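Local coordinates for protein fumarate reductase iron-sulfur subunit (Mycolicibacterium smegmatis, PDB 7D6V) that probably relays electrons through its three iron-sulfur clusters from the succinate-oxidising subunit to quinone in the mycobacterial succinate dehydrogenase Sdh1, at residues M131-E134 with D135-S139; R190-M193 with A194-F198. All coordinates share one frame; numbering follows the deposited sequence.

Contact 1 of 2, residues M131-E134 with D135-S139; sequences MQQE and DVNRS
Q133 and N137, four residues apart at the start of helix 133-142, are joined through their side-chain amides, while the backbone around them winds up only loosely. NE2 of Q133 donates to OD1 of N137 over 2.9 Å in a nearly straight bond (174°). The acceptor lies in the amide plane of Q133, but the donor stands above the carbonyl plane of N137, and the two amides are turned 41° against each other. With CG of Q133 opposite its own backbone N (chi1 -177°) and the chain folded back at chi2, the amide is brought across the N137 side chain to its OD1; the same NE2 also bonds Q140 OE1, and OE1 is taken by the backbone N of R110 of subunit A, so the group is fixed at both ends.

Among the backbone bonds, V136 N reaches Q133 O at 3.0 Å, whereas the bond from D135 N to Q132 O is weak.

Apolar contact comes from V136, whose CG1 meets CB of M131 at 3.8 Å, the two side chains crossing at about a right angle. Its other methyl, CG2, rests beside the Q133 amide.

The side chains of E134 and D135 run side by side, their carboxylates steeply inclined to each other. D135 OD2 bonds S221 OG of the membrane anchor subunit, and D135 OD1 lies 3.7 Å from E134 CG.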
# COMPACT_ATOMS: atom_id res chain seq x y z
N MET B 131 5.46 11.99 -20.72
CA MET B 131 4.06 11.84 -20.36
C MET B 131 3.61 13.08 -19.60
O MET B 131 4.33 13.59 -18.74
CB MET B 131 3.82 10.60 -19.50
CG MET B 131 4.24 9.29 -20.16
SD MET B 131 3.99 7.86 -19.10
CE MET B 131 5.54 7.84 -18.21
N GLN B 132 2.42 13.56 -19.93
CA GLN B 132 1.81 14.66 -19.19
C GLN B 132 1.05 14.12 -17.98
O GLN B 132 0.62 12.97 -17.96
CB GLN B 132 0.89 15.47 -20.10
CG GLN B 132 1.58 16.08 -21.31
CD GLN B 132 2.59 17.15 -20.93
OE1 GLN B 132 2.38 17.92 -20.00
NE2 GLN B 132 3.69 17.20 -21.66
N GLN B 133 0.89 14.98 -16.98
CA GLN B 133 0.27 14.55 -15.72
C GLN B 133 -1.18 14.12 -15.92
O GLN B 133 -1.62 13.11 -15.35
CB GLN B 133 0.37 15.67 -14.69
CG GLN B 133 -0.19 15.31 -13.33
CD GLN B 133 0.65 14.27 -12.62
OE1 GLN B 133 1.87 14.36 -12.58
NE2 GLN B 133 -0.01 13.28 -12.04
N GLU B 134 -1.94 14.89 -16.70
CA GLU B 134 -3.33 14.54 -16.94
C GLU B 134 -3.48 13.24 -17.71
O GLU B 134 -4.53 12.60 -17.64
CB GLU B 134 -4.04 15.68 -17.68
CG GLU B 134 -3.56 15.89 -19.10
CD GLU B 134 -2.50 16.96 -19.20
OE1 GLU B 134 -1.82 17.23 -18.19
OE2 GLU B 134 -2.34 17.54 -20.30
N ASP B 135 -2.44 12.83 -18.44
CA ASP B 135 -2.45 11.55 -19.13
C ASP B 135 -2.15 10.38 -18.21
O ASP B 135 -2.42 9.23 -18.58
CB ASP B 135 -1.43 11.56 -20.27
CG ASP B 135 -1.86 12.41 -21.44
OD1 ASP B 135 -2.93 13.05 -21.35
OD2 ASP B 135 -1.14 12.44 -22.45
N VAL B 136 -1.61 10.63 -17.02
CA VAL B 136 -1.22 9.57 -16.11
C VAL B 136 -2.02 9.54 -14.82
O VAL B 136 -1.83 8.62 -14.01
CB VAL B 136 0.29 9.64 -15.77
CG1 VAL B 136 1.11 9.77 -17.04
CG2 VAL B 136 0.57 10.78 -14.82
N ASN B 137 -2.90 10.52 -14.59
CA ASN B 137 -3.65 10.58 -13.33
C ASN B 137 -4.51 9.33 -13.12
O ASN B 137 -4.55 8.78 -12.01
CB ASN B 137 -4.52 11.83 -13.30
CG ASN B 137 -3.75 13.07 -12.91
OD1 ASN B 137 -2.85 13.01 -12.07
ND2 ASN B 137 -4.09 14.20 -13.51
N ARG B 138 -5.21 8.89 -14.17
CA ARG B 138 -6.15 7.78 -14.02
C ARG B 138 -5.44 6.50 -13.62
O ARG B 138 -5.91 5.77 -12.74
CB ARG B 138 -6.93 7.58 -15.31
CG ARG B 138 -7.99 8.63 -15.57
CD ARG B 138 -9.04 8.10 -16.52
NE ARG B 138 -8.57 8.06 -17.90
CZ ARG B 138 -9.31 7.69 -18.93
NH1 ARG B 138 -10.57 7.34 -18.75
NH2 ARG B 138 -8.80 7.68 -20.15
N SER B 139 -4.30 6.21 -14.25
CA SER B 139 -3.55 5.01 -13.90
C SER B 139 -2.81 5.18 -12.58
O SER B 139 -2.62 4.19 -11.86
CB SER B 139 -2.57 4.66 -15.02
OG SER B 139 -3.26 4.16 -16.15

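Contact 2 of 2, residues R190-M193 with A194-F198; sequences RKEM and AQDEF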
# COMPACT_ATOMS: atom_id res chain seq x y z
N ARG B 190 -5.88 -5.53 -25.00
CA ARG B 190 -6.39 -6.28 -23.85
C ARG B 190 -7.90 -6.18 -23.67
O ARG B 190 -8.45 -6.85 -22.78
CB ARG B 190 -5.73 -5.86 -22.53
CG ARG B 190 -4.23 -6.07 -22.49
CD ARG B 190 -3.68 -5.65 -21.13
NE ARG B 190 -2.25 -5.38 -21.17
CZ ARG B 190 -1.72 -4.23 -21.57
NH1 ARG B 190 -2.50 -3.24 -21.97
NH2 ARG B 190 -0.41 -4.07 -21.57
N LYS B 191 -8.61 -5.38 -24.48
CA LYS B 191 -10.04 -5.20 -24.28
C LYS B 191 -10.81 -6.49 -24.51
O LYS B 191 -11.69 -6.86 -23.72
CB LYS B 191 -10.56 -4.09 -25.20
CG LYS B 191 -10.23 -2.68 -24.72
CD LYS B 191 -10.85 -1.65 -25.64
CE LYS B 191 -10.38 -0.25 -25.29
NZ LYS B 191 -8.95 -0.04 -25.61
N GLU B 192 -10.50 -7.20 -25.60
CA GLU B 192 -11.18 -8.47 -25.88
C GLU B 192 -10.88 -9.51 -24.82
O GLU B 192 -11.78 -10.25 -24.39
CB GLU B 192 -10.79 -8.99 -27.26
CG GLU B 192 -11.24 -8.11 -28.40
CD GLU B 192 -12.75 -8.05 -28.50
OE1 GLU B 192 -13.31 -6.95 -28.31
OE2 GLU B 192 -13.38 -9.10 -28.77
N MET B 193 -9.62 -9.60 -24.38
CA MET B 193 -9.26 -10.65 -23.43
C MET B 193 -9.85 -10.37 -22.06
O MET B 193 -10.17 -11.32 -21.33
CB MET B 193 -7.75 -10.81 -23.35
CG MET B 193 -7.01 -9.61 -22.81
SD MET B 193 -5.23 -9.82 -22.83
CE MET B 193 -4.88 -9.66 -24.57
N ALA B 194 -10.03 -9.10 -21.69
CA ALA B 194 -10.65 -8.77 -20.42
C ALA B 194 -12.04 -9.38 -20.31
O ALA B 194 -12.48 -9.74 -19.21
CB ALA B 194 -10.72 -7.26 -20.24
N GLN B 195 -12.75 -9.49 -21.43
CA GLN B 195 -14.08 -10.10 -21.46
C GLN B 195 -14.02 -11.60 -21.69
O GLN B 195 -14.80 -12.34 -21.08
CB GLN B 195 -14.92 -9.43 -22.55
CG GLN B 195 -16.36 -9.92 -22.64
CD GLN B 195 -17.16 -9.65 -21.39
OE1 GLN B 195 -17.43 -10.55 -20.60
NE2 GLN B 195 -17.54 -8.40 -21.20
N ASP B 196 -13.11 -12.07 -22.54
CA ASP B 196 -13.15 -13.46 -22.99
C ASP B 196 -12.40 -14.42 -22.08
O ASP B 196 -12.88 -15.54 -21.85
CB ASP B 196 -12.61 -13.56 -24.41
CG ASP B 196 -13.48 -12.85 -25.42
OD1 ASP B 196 -14.72 -12.94 -25.29
OD2 ASP B 196 -12.94 -12.21 -26.34
N GLU B 197 -11.24 -14.04 -21.55
CA GLU B 197 -10.48 -14.93 -20.68
C GLU B 197 -10.48 -14.55 -19.22
O GLU B 197 -10.30 -15.42 -18.37
CB GLU B 197 -9.03 -15.05 -21.17
CG GLU B 197 -8.87 -15.77 -22.51
CD GLU B 197 -9.11 -14.88 -23.71
OE1 GLU B 197 -9.34 -13.67 -23.51
OE2 GLU B 197 -9.07 -15.38 -24.85
N PHE B 198 -10.68 -13.28 -18.89
CA PHE B 198 -10.68 -12.84 -17.50
C PHE B 198 -12.08 -12.57 -16.96
O PHE B 198 -12.21 -12.17 -15.80
CB PHE B 198 -9.80 -11.61 -17.35
CG PHE B 198 -8.41 -11.81 -17.88
CD1 PHE B 198 -7.57 -12.75 -17.31
CD2 PHE B 198 -7.94 -11.08 -18.96
CE1 PHE B 198 -6.29 -12.94 -17.79
CE2 PHE B 198 -6.67 -11.27 -19.45
CZ PHE B 198 -5.84 -12.20 -18.86
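A194 N closes the first turn of the short helix 191-196 by bonding R190 O at 3.0 Å, and its methyl group is covered by I177 of helix 171-181. The helix belongs to the region of the 4Fe-4S dicluster domain. R190, whose carbonyl starts the turn, sends its guanidinium group away to a salt bridge with D186.

Q195 adds a weak backbone bond to E192 O, while its side chain leads off toward V231 of helix 219-235.

D196 N gives E192 O a firmer bond, 2.9 Å long and in the carbonyl plane. The side chains of E192 and D196 run alongside each other, their carboxylate planes 67° apart, with OE2 of E192 4.0 Å from OD2 of D196. Repulsion between these like charges is probably eased by K235, whose NZ makes long, weak ion pairs with both residues. The side chain of D196 is about 8 Å from the bound ubiquinone-1.

E197 N and F198 N then converge on one acceptor, M193 O, at 2.9 and 3.2 Å; E197 N makes the usual i+4 bond and F198 N an i+5 bond, where the helix gives way to loop. The bend of the E197 side chain at chi2 turns its carboxylate back toward M193.

F198 lies alongside M193, both side chains pointing the same way. M193 CG sits between its backbone N and carbonyl carbon (chi1 65°), which directs the thioether past the ring in a Met-aromatic contact: SD is at the ring edge, 5.3 Å from the centroid, and CG of M193 lies 3.8 Å from CE2 of F198.

Following the chain from the N terminus, contact 1 comes first, winding up the start of helix 133-142 against subunit A and the membrane anchor subunit. The chain then passes through the cluster-binding region and helix 171-181 before contact 2 forms the whole of helix 191-196. Each is a local turn closed on itself; the two lie in series, neither nesting nor crossing, with centres 24 Å apart and nearest atoms about 9 Å apart. Helices 171-181 and 219-235 bridge the two: S139 bonds the backbone of E179 on helix 171-181, which also packs on 190-198, while K191 packs on R230 of helix 219-235, a like-charged neighbour of R138 by proximity, not by a bond.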